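Local coordinates for protein thiosulfate sulfurtransferase (Pseudomonas aeruginosa, PDB 1YT8) that probably transfers the sulfane sulfur of thiosulfate to cyanide, as a thiosulfate sulfurtransferase built from four rhodanese-like domains, at residues D28-D33 with D71-A76; A38-A43 with G96-W101; D63-V68 with Y88-L93. One frame throughout, in Å; residues are numbered along the deposited sequence.

Contact 1: D28-D33 with D71-A76; sequences DVREED and DGEGLA
Arg30 lays the aliphatic middle of its side chain across the carboxylate of Glu73, the two chains crossing at about a right angle with Arg30 CD 3.4 Å from Glu73 OE2. The contact joins two loops at the C-terminal ends of neighbouring parallel strands, 25-28 and 66-69, in the first rhodanese-like domain of the chain; in rhodanese folds the second of these positions is that of the active-site loop. The residue right after strand 66-69, where Cys193 follows strand 188-192 in the second domain, is Asp70 here, so this loop probably does not carry the sulfur. Asp28 fixes the rotation of the guanidinium, which it meets side-on: NE of Arg30 reaches OD1 of Asp28 at 3.0 Å and NH2 reaches OD2 at 2.7 Å, both on syn lone pairs and nearly in the guanidinium plane. The bend at chi3 (-70°) of Arg30 turns its end back to this carboxylate. Asp28 OD1 also accepts the backbone N of Arg30, which closes an Asx turn. The remaining nitrogen, NH1, extends the link to Glu73 through a water lying at the guanidinium edge. Beside these polar groups, Val29 and Leu75 pass alongside one another, their ends pointing opposite ways, with Val29 CG2 meeting Leu75 CB at 3.8 Å, while Leu75 CD1 rests near Arg30 CA. Glu73 folds back at chi2 (92°) toward the start of its own loop, where its OE1 takes the backbone N of Asp71 at 2.7 Å on its syn lone pair.

Contact 2: A38-A43 with G96-W101; sequences AHPLFA and GGLSGW
Pro40 O is gripped by two donors from opposite faces of its carbonyl plane. His39 ND1 donates to Pro40 O at 2.8 Å, nearly straight (168°) and in the plane of its own ring but well above the carbonyl plane, and Ala43 N closes the type I turn of Pro40 to Ala43 at 3.1 Å from the same oxygen. From this turn the pyrrolidine of Pro40 faces the indole of Trp101. This is a CH-pi contact: Pro40 CG stands over the five-membered ring, 3.6 Å from its centroid and 14° off the normal, and Pro40 CB lies near the CE2-CZ2 bond, 3.5 Å from Trp101 CZ2. Trp101 CG is anti to the backbone N (chi1 -176°), which carries the indole out from its helix with a face turned to the proline; its NE1 is satisfied by Glu107 O. One turn earlier, Leu98 pushes CD1 to 3.7 Å from Ala38 O, and its CD2 approaches Ala38 CB at 4.2 Å. No hydrogen bond crosses between the segments; the joint rests on van der Waals and CH-pi packing in a buried setting. The segment 38-43 leads from helix 32-35 into edge strand 44-45 of the rhodanese-like sheet; its proline lies on Leu26 of strand 25-28 and Tyr69 of strand 66-69, with helix 97-103 packed against it and helix 114-127 touching His39 and Leu41.

Contact 3: D63-V68 with Y88-L93; sequences DTPITV and YSDVAL
Ile66 CG1 lies anti to the carbonyl carbon (chi1 -60°) and the chain then runs on extended (chi2 170°), which carries CD1 to 3.5 Å from Tyr88 CD1, obliquely to the ring. On the same side of the sheet the chi1 rotation of Val68 tucks CG2 between the two backbone arms, 3.6 Å from Leu93 CD2. The backbones pair as parallel strands, with Ile66 beside Val91, Thr67 beside Ala92 and Val68 beside Leu93. Ile66 N donates to Asp90 O at 2.9 Å, Ala92 N to Ile66 O at 2.8 Å and Val68 N to Ala92 O at 2.9 Å; the second is the most bent, at 141°. Ile66 O and Ala92 O each take a CA-H as well, from Val91 and Thr67 (Thr67 CA to Ala92 O 3.3 Å). Before the strands, two waters continue the join: one donates to Asp63 O and to Asp90 OD2, the other links Thr64 O with Asp90 N. The same Asp90 carboxylate brings OD2 to 3.5 Å from Pro65 CG, while its OD1 forms a salt bridge with Arg9, which also bonds Thr67 OG1. The two strands are the ends of a beta-alpha-beta unit whose crossover helix, 75-85, packs through Leu83 and Ala80 on the face of Val68, Val91 and Leu93. In the parallel sheet, strand 66-69 has strand 25-28 as its other neighbour, and 91-94 has 7-9.

All three contacts lie in or beside the five-stranded parallel sheet of the first rhodanese-like domain. Contact 3 pairs two inner strands, 66-69 and 91-94, contact 1 joins the loops after strands 25-28 and 66-69, and contact 2 packs helix 97-103 on the loop leading to edge strand 44-45. Contacts 1 and 2 have centres about 11 Å apart and are linked by Arg30 NH2 to Ala38 O and by Asp71 OD1 to Ser99 OG; contact 3 lies about 16 Å from either centre. Along the chain, contact 1 alternates with both others, whereas both segments of contact 3 fall between those of contact 2. The bound sulfite lies at Cys193 of the second domain, not at this one.

Contact 1: D28-D33 with D71-A76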
loop_
_atom_site.group_PDB
_atom_site.type_symbol
_atom_site.label_atom_id
_atom_site.label_comp_id
_atom_site.label_asym_id
_atom_site.label_seq_id
_atom_site.Cartn_x
_atom_site.Cartn_y
_atom_site.Cartn_z
ATOM N N ASP A 28 1.623 7.497 -12.000
ATOM C CA ASP A 28 3.049 7.697 -12.225
ATOM C C ASP A 28 3.513 6.292 -12.610
ATOM O O ASP A 28 3.481 5.380 -11.782
ATOM C CB ASP A 28 3.734 8.133 -10.928
ATOM C CG ASP A 28 5.188 8.542 -11.134
ATOM O OD1 ASP A 28 5.886 7.912 -11.961
ATOM O OD2 ASP A 28 5.638 9.489 -10.456
ATOM N N VAL A 29 3.934 6.106 -13.857
ATOM C CA VAL A 29 4.355 4.782 -14.301
ATOM C C VAL A 29 5.838 4.450 -14.136
ATOM O O VAL A 29 6.292 3.397 -14.581
ATOM C CB VAL A 29 3.936 4.532 -15.770
ATOM C CG1 VAL A 29 2.417 4.539 -15.874
ATOM C CG2 VAL A 29 4.545 5.596 -16.685
ATOM N N ARG A 30 6.594 5.340 -13.501
ATOM C CA ARG A 30 8.010 5.083 -13.256
ATOM C C ARG A 30 8.099 4.058 -12.124
ATOM O O ARG A 30 7.083 3.709 -11.518
ATOM C CB ARG A 30 8.720 6.364 -12.813
ATOM C CG ARG A 30 8.769 7.472 -13.852
ATOM C CD ARG A 30 9.382 8.731 -13.255
ATOM N NE ARG A 30 8.508 9.356 -12.264
ATOM C CZ ARG A 30 8.891 10.320 -11.431
ATOM N NH1 ARG A 30 10.141 10.772 -11.464
ATOM N NH2 ARG A 30 8.026 10.833 -10.568
ATOM N N GLU A 31 9.306 3.572 -11.845
ATOM C CA GLU A 31 9.504 2.627 -10.752
ATOM C C GLU A 31 9.276 3.392 -9.444
ATOM O O GLU A 31 9.265 4.625 -9.434
ATOM C CB GLU A 31 10.922 2.055 -10.778
ATOM C CG GLU A 31 11.254 1.218 -12.016
ATOM C CD GLU A 31 10.348 0.009 -12.171
ATOM O OE1 GLU A 31 10.003 -0.618 -11.145
ATOM O OE2 GLU A 31 9.991 -0.332 -13.319
ATOM N N GLU A 32 9.120 2.663 -8.343
ATOM C CA GLU A 32 8.851 3.295 -7.057
ATOM C C GLU A 32 9.903 4.269 -6.532
ATOM O O GLU A 32 9.547 5.321 -6.006
ATOM C CB GLU A 32 8.561 2.236 -5.982
ATOM C CG GLU A 32 7.970 2.842 -4.703
ATOM C CD GLU A 32 7.676 1.819 -3.621
ATOM O OE1 GLU A 32 8.628 1.177 -3.127
ATOM O OE2 GLU A 32 6.491 1.663 -3.254
ATOM N N ASP A 33 11.190 3.950 -6.664
ATOM C CA ASP A 33 12.187 4.873 -6.137
ATOM C C ASP A 33 12.125 6.252 -6.800
ATOM O O ASP A 33 12.155 7.269 -6.111
ATOM C CB ASP A 33 13.600 4.292 -6.228
ATOM C CG ASP A 33 14.578 5.033 -5.333
ATOM O OD1 ASP A 33 14.264 5.218 -4.137
ATOM O OD2 ASP A 33 15.654 5.432 -5.817
ATOM N N ASP A 71 8.943 11.141 -16.158
ATOM C CA ASP A 71 9.726 12.361 -16.249
ATOM C C ASP A 71 10.596 12.366 -17.500
ATOM O O ASP A 71 11.754 12.771 -17.455
ATOM C CB ASP A 71 10.576 12.552 -14.989
ATOM C CG ASP A 71 11.162 13.957 -14.888
ATOM O OD1 ASP A 71 10.486 14.920 -15.305
ATOM O OD2 ASP A 71 12.288 14.101 -14.377
ATOM N N GLY A 72 10.024 11.903 -18.610
ATOM C CA GLY A 72 10.741 11.883 -19.876
ATOM C C GLY A 72 11.384 10.574 -20.296
ATOM O O GLY A 72 12.002 10.505 -21.362
ATOM N N GLU A 73 11.234 9.529 -19.485
ATOM C CA GLU A 73 11.838 8.232 -19.793
ATOM C C GLU A 73 11.226 7.510 -20.991
ATOM O O GLU A 73 11.817 6.564 -21.514
ATOM C CB GLU A 73 11.771 7.308 -18.571
ATOM C CG GLU A 73 12.592 7.790 -17.386
ATOM C CD GLU A 73 11.792 8.648 -16.415
ATOM O OE1 GLU A 73 10.800 9.278 -16.838
ATOM O OE2 GLU A 73 12.173 8.698 -15.228
ATOM N N GLY A 74 10.046 7.946 -21.421
ATOM C CA GLY A 74 9.392 7.296 -22.543
ATOM C C GLY A 74 8.526 6.135 -22.085
ATOM O O GLY A 74 8.122 5.288 -22.885
ATOM N N LEU A 75 8.242 6.095 -20.785
ATOM C CA LEU A 75 7.412 5.045 -20.205
ATOM C C LEU A 75 5.925 5.368 -20.367
ATOM O O LEU A 75 5.113 4.482 -20.625
ATOM C CB LEU A 75 7.724 4.888 -18.711
ATOM C CG LEU A 75 9.125 4.440 -18.273
ATOM C CD1 LEU A 75 9.214 4.442 -16.752
ATOM C CD2 LEU A 75 9.414 3.051 -18.810
ATOM N N ALA A 76 5.577 6.641 -20.211
ATOM C CA ALA A 76 4.181 7.069 -20.311
ATOM C C ALA A 76 3.482 6.674 -21.614
ATOM O O ALA A 76 2.398 6.089 -21.590
ATOM C CB ALA A 76 4.085 8.579 -20.088
HETATM O O HOH W 1 12.560 10.228 -13.144
#

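Contact 2: A38-A43 with G96-W101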
loop_
_atom_site.group_PDB
_atom_site.type_symbol
_atom_site.label_atom_id
_atom_site.label_comp_id
_atom_site.label_asym_id
_atom_site.label_seq_id
_atom_site.Cartn_x
_atom_site.Cartn_y
_atom_site.Cartn_z
ATOM N N ALA A 38 9.663 12.579 -6.187
ATOM C CA ALA A 38 8.799 13.704 -6.533
ATOM C C ALA A 38 7.558 13.278 -7.315
ATOM O O ALA A 38 7.657 12.615 -8.348
ATOM C CB ALA A 38 9.586 14.739 -7.337
ATOM N N HIS A 39 6.390 13.671 -6.821
ATOM C CA HIS A 39 5.136 13.341 -7.486
ATOM C C HIS A 39 3.993 14.180 -6.942
ATOM O O HIS A 39 4.056 14.674 -5.817
ATOM C CB HIS A 39 4.817 11.848 -7.312
ATOM C CG HIS A 39 4.603 11.429 -5.890
ATOM N ND1 HIS A 39 3.422 11.655 -5.216
ATOM C CD2 HIS A 39 5.410 10.773 -5.022
ATOM C CE1 HIS A 39 3.508 11.152 -3.997
ATOM N NE2 HIS A 39 4.705 10.612 -3.854
ATOM N N PRO A 40 2.944 14.387 -7.756
ATOM C CA PRO A 40 1.795 15.179 -7.306
ATOM C C PRO A 40 1.138 14.474 -6.124
ATOM O O PRO A 40 1.206 13.251 -6.008
ATOM C CB PRO A 40 0.896 15.210 -8.540
ATOM C CG PRO A 40 1.886 15.170 -9.669
ATOM C CD PRO A 40 2.852 14.106 -9.199
ATOM N N LEU A 41 0.496 15.246 -5.258
ATOM C CA LEU A 41 -0.156 14.699 -4.069
ATOM C C LEU A 41 -1.028 13.464 -4.286
ATOM O O LEU A 41 -0.903 12.473 -3.559
ATOM C CB LEU A 41 -0.993 15.790 -3.395
ATOM C CG LEU A 41 -1.754 15.396 -2.128
ATOM C CD1 LEU A 41 -0.786 14.788 -1.111
ATOM C CD2 LEU A 41 -2.432 16.636 -1.546
ATOM N N PHE A 42 -1.906 13.515 -5.284
ATOM C CA PHE A 42 -2.809 12.401 -5.539
ATOM C C PHE A 42 -2.412 11.454 -6.659
ATOM O O PHE A 42 -3.225 10.646 -7.127
ATOM C CB PHE A 42 -4.230 12.938 -5.739
ATOM C CG PHE A 42 -4.821 13.510 -4.481
ATOM C CD1 PHE A 42 -5.122 12.674 -3.408
ATOM C CD2 PHE A 42 -4.980 14.885 -4.325
ATOM C CE1 PHE A 42 -5.567 13.197 -2.190
ATOM C CE2 PHE A 42 -5.423 15.421 -3.115
ATOM C CZ PHE A 42 -5.717 14.575 -2.044
ATOM N N ALA A 43 -1.153 11.536 -7.072
ATOM C CA ALA A 43 -0.654 10.644 -8.103
ATOM C C ALA A 43 -0.424 9.284 -7.447
ATOM O O ALA A 43 0.200 9.190 -6.387
ATOM C CB ALA A 43 0.657 11.179 -8.682
ATOM N N GLY A 96 3.780 17.563 -20.587
ATOM C CA GLY A 96 5.091 17.857 -20.032
ATOM C C GLY A 96 5.556 16.895 -18.953
ATOM O O GLY A 96 6.649 17.049 -18.406
ATOM N N GLY A 97 4.731 15.900 -18.641
ATOM C CA GLY A 97 5.098 14.942 -17.614
ATOM C C GLY A 97 5.292 15.611 -16.264
ATOM O O GLY A 97 4.663 16.630 -15.976
ATOM N N LEU A 98 6.169 15.045 -15.439
ATOM C CA LEU A 98 6.440 15.594 -14.115
ATOM C C LEU A 98 6.874 17.058 -14.192
ATOM O O LEU A 98 6.412 17.894 -13.411
ATOM C CB LEU A 98 7.527 14.775 -13.411
ATOM C CG LEU A 98 7.921 15.245 -12.006
ATOM C CD1 LEU A 98 6.775 14.977 -11.034
ATOM C CD2 LEU A 98 9.182 14.519 -11.553
ATOM N N SER A 99 7.761 17.368 -15.134
ATOM C CA SER A 99 8.246 18.734 -15.291
ATOM C C SER A 99 7.112 19.675 -15.667
ATOM O O SER A 99 7.117 20.850 -15.296
ATOM C CB SER A 99 9.351 18.785 -16.351
ATOM O OG SER A 99 10.508 18.105 -15.892
ATOM N N GLY A 100 6.138 19.153 -16.406
ATOM C CA GLY A 100 5.000 19.960 -16.805
ATOM C C GLY A 100 4.207 20.373 -15.578
ATOM O O GLY A 100 3.758 21.513 -15.472
ATOM N N TRP A 101 4.041 19.441 -14.645
ATOM C CA TRP A 101 3.307 19.711 -13.415
ATOM C C TRP A 101 4.027 20.785 -12.597
ATOM O O TRP A 101 3.413 21.747 -12.126
ATOM C CB TRP A 101 3.176 18.420 -12.600
ATOM C CG TRP A 101 2.359 18.564 -11.350
ATOM C CD1 TRP A 101 2.771 19.070 -10.150
ATOM C CD2 TRP A 101 0.982 18.205 -11.184
ATOM N NE1 TRP A 101 1.733 19.044 -9.243
ATOM C CE2 TRP A 101 0.624 18.519 -9.852
ATOM C CE3 TRP A 101 0.014 17.648 -12.032
ATOM C CZ2 TRP A 101 -0.665 18.293 -9.347
ATOM C CZ3 TRP A 101 -1.270 17.421 -11.530
ATOM C CH2 TRP A 101 -1.594 17.744 -10.198
#

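Contact 3: D63-V68 with Y88-L93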
loop_
_atom_site.group_PDB
_atom_site.type_symbol
_atom_site.label_atom_id
_atom_site.label_comp_id
_atom_site.label_asym_id
_atom_site.label_seq_id
_atom_site.Cartn_x
_atom_site.Cartn_y
_atom_site.Cartn_z
ATOM N N ASP A 63 -13.888 3.345 -18.292
ATOM C CA ASP A 63 -13.968 4.687 -18.861
ATOM C C ASP A 63 -13.564 5.784 -17.870
ATOM O O ASP A 63 -13.949 6.942 -18.016
ATOM C CB ASP A 63 -15.374 4.948 -19.433
ATOM C CG ASP A 63 -16.434 5.110 -18.359
ATOM O OD1 ASP A 63 -16.318 4.466 -17.295
ATOM O OD2 ASP A 63 -17.398 5.875 -18.591
ATOM N N THR A 64 -12.780 5.411 -16.860
ATOM C CA THR A 64 -12.292 6.376 -15.873
ATOM C C THR A 64 -11.264 7.265 -16.570
ATOM O O THR A 64 -10.449 6.775 -17.353
ATOM C CB THR A 64 -11.544 5.686 -14.701
ATOM O OG1 THR A 64 -12.427 4.802 -14.006
ATOM C CG2 THR A 64 -10.999 6.729 -13.727
ATOM N N PRO A 65 -11.299 8.580 -16.315
ATOM C CA PRO A 65 -10.311 9.450 -16.964
ATOM C C PRO A 65 -8.931 9.129 -16.380
ATOM O O PRO A 65 -8.639 9.477 -15.236
ATOM C CB PRO A 65 -10.780 10.851 -16.581
ATOM C CG PRO A 65 -12.271 10.682 -16.458
ATOM C CD PRO A 65 -12.376 9.380 -15.703
ATOM N N ILE A 66 -8.097 8.452 -17.161
ATOM C CA ILE A 66 -6.760 8.086 -16.705
ATOM C C ILE A 66 -5.706 8.974 -17.352
ATOM O O ILE A 66 -5.707 9.165 -18.567
ATOM C CB ILE A 66 -6.417 6.626 -17.070
ATOM C CG1 ILE A 66 -7.419 5.671 -16.430
ATOM C CG2 ILE A 66 -4.992 6.291 -16.616
ATOM C CD1 ILE A 66 -7.285 4.249 -16.936
ATOM N N THR A 67 -4.811 9.512 -16.531
ATOM C CA THR A 67 -3.729 10.357 -17.024
ATOM C C THR A 67 -2.415 9.774 -16.501
ATOM O O THR A 67 -2.168 9.760 -15.294
ATOM C CB THR A 67 -3.874 11.819 -16.530
ATOM O OG1 THR A 67 -5.119 12.366 -16.991
ATOM C CG2 THR A 67 -2.731 12.679 -17.062
ATOM N N VAL A 68 -1.582 9.281 -17.414
ATOM C CA VAL A 68 -0.297 8.694 -17.037
ATOM C C VAL A 68 0.849 9.682 -17.245
ATOM O O VAL A 68 0.745 10.609 -18.049
ATOM C CB VAL A 68 0.004 7.410 -17.858
ATOM C CG1 VAL A 68 -1.048 6.346 -17.578
ATOM C CG2 VAL A 68 0.035 7.733 -19.343
ATOM N N TYR A 88 -9.249 0.377 -21.815
ATOM C CA TYR A 88 -9.522 1.676 -21.203
ATOM C C TYR A 88 -9.764 2.722 -22.290
ATOM O O TYR A 88 -8.906 2.975 -23.134
ATOM C CB TYR A 88 -8.372 2.060 -20.270
ATOM C CG TYR A 88 -8.374 1.208 -19.020
ATOM C CD1 TYR A 88 -9.210 1.516 -17.945
ATOM C CD2 TYR A 88 -7.597 0.050 -18.938
ATOM C CE1 TYR A 88 -9.280 0.694 -16.820
ATOM C CE2 TYR A 88 -7.659 -0.784 -17.817
ATOM C CZ TYR A 88 -8.502 -0.455 -16.764
ATOM O OH TYR A 88 -8.574 -1.279 -15.663
ATOM N N SER A 89 -10.950 3.322 -22.250
ATOM C CA SER A 89 -11.392 4.288 -23.253
ATOM C C SER A 89 -11.084 5.771 -23.084
ATOM O O SER A 89 -11.339 6.551 -24.002
ATOM C CB SER A 89 -12.903 4.139 -23.441
ATOM O OG SER A 89 -13.580 4.395 -22.221
ATOM N N ASP A 90 -10.560 6.174 -21.931
ATOM C CA ASP A 90 -10.259 7.590 -21.707
ATOM C C ASP A 90 -8.868 7.733 -21.109
ATOM O O ASP A 90 -8.712 8.033 -19.925
ATOM C CB ASP A 90 -11.308 8.204 -20.766
ATOM C CG ASP A 90 -11.198 9.724 -20.660
ATOM O OD1 ASP A 90 -10.335 10.332 -21.330
ATOM O OD2 ASP A 90 -11.987 10.317 -19.895
ATOM N N VAL A 91 -7.858 7.519 -21.945
ATOM C CA VAL A 91 -6.475 7.599 -21.505
ATOM C C VAL A 91 -5.773 8.818 -22.085
ATOM O O VAL A 91 -5.977 9.174 -23.247
ATOM C CB VAL A 91 -5.698 6.335 -21.929
ATOM C CG1 VAL A 91 -4.302 6.361 -21.337
ATOM C CG2 VAL A 91 -6.444 5.092 -21.480
ATOM N N ALA A 92 -4.946 9.458 -21.270
ATOM C CA ALA A 92 -4.207 10.630 -21.712
ATOM C C ALA A 92 -2.831 10.700 -21.070
ATOM O O ALA A 92 -2.563 10.038 -20.065
ATOM C CB ALA A 92 -4.990 11.892 -21.383
ATOM N N LEU A 93 -1.959 11.502 -21.670
ATOM C CA LEU A 93 -0.612 11.713 -21.158
ATOM C C LEU A 93 -0.646 13.080 -20.489
ATOM O O LEU A 93 -1.321 13.983 -20.977
ATOM C CB LEU A 93 0.400 11.752 -22.304
ATOM C CG LEU A 93 0.508 10.534 -23.222
ATOM C CD1 LEU A 93 1.422 10.864 -24.403
ATOM C CD2 LEU A 93 1.045 9.352 -22.440
HETATM O O HOH W 2 -14.419 9.299 -19.405
HETATM O O HOH W 3 -10.052 5.022 -19.443
#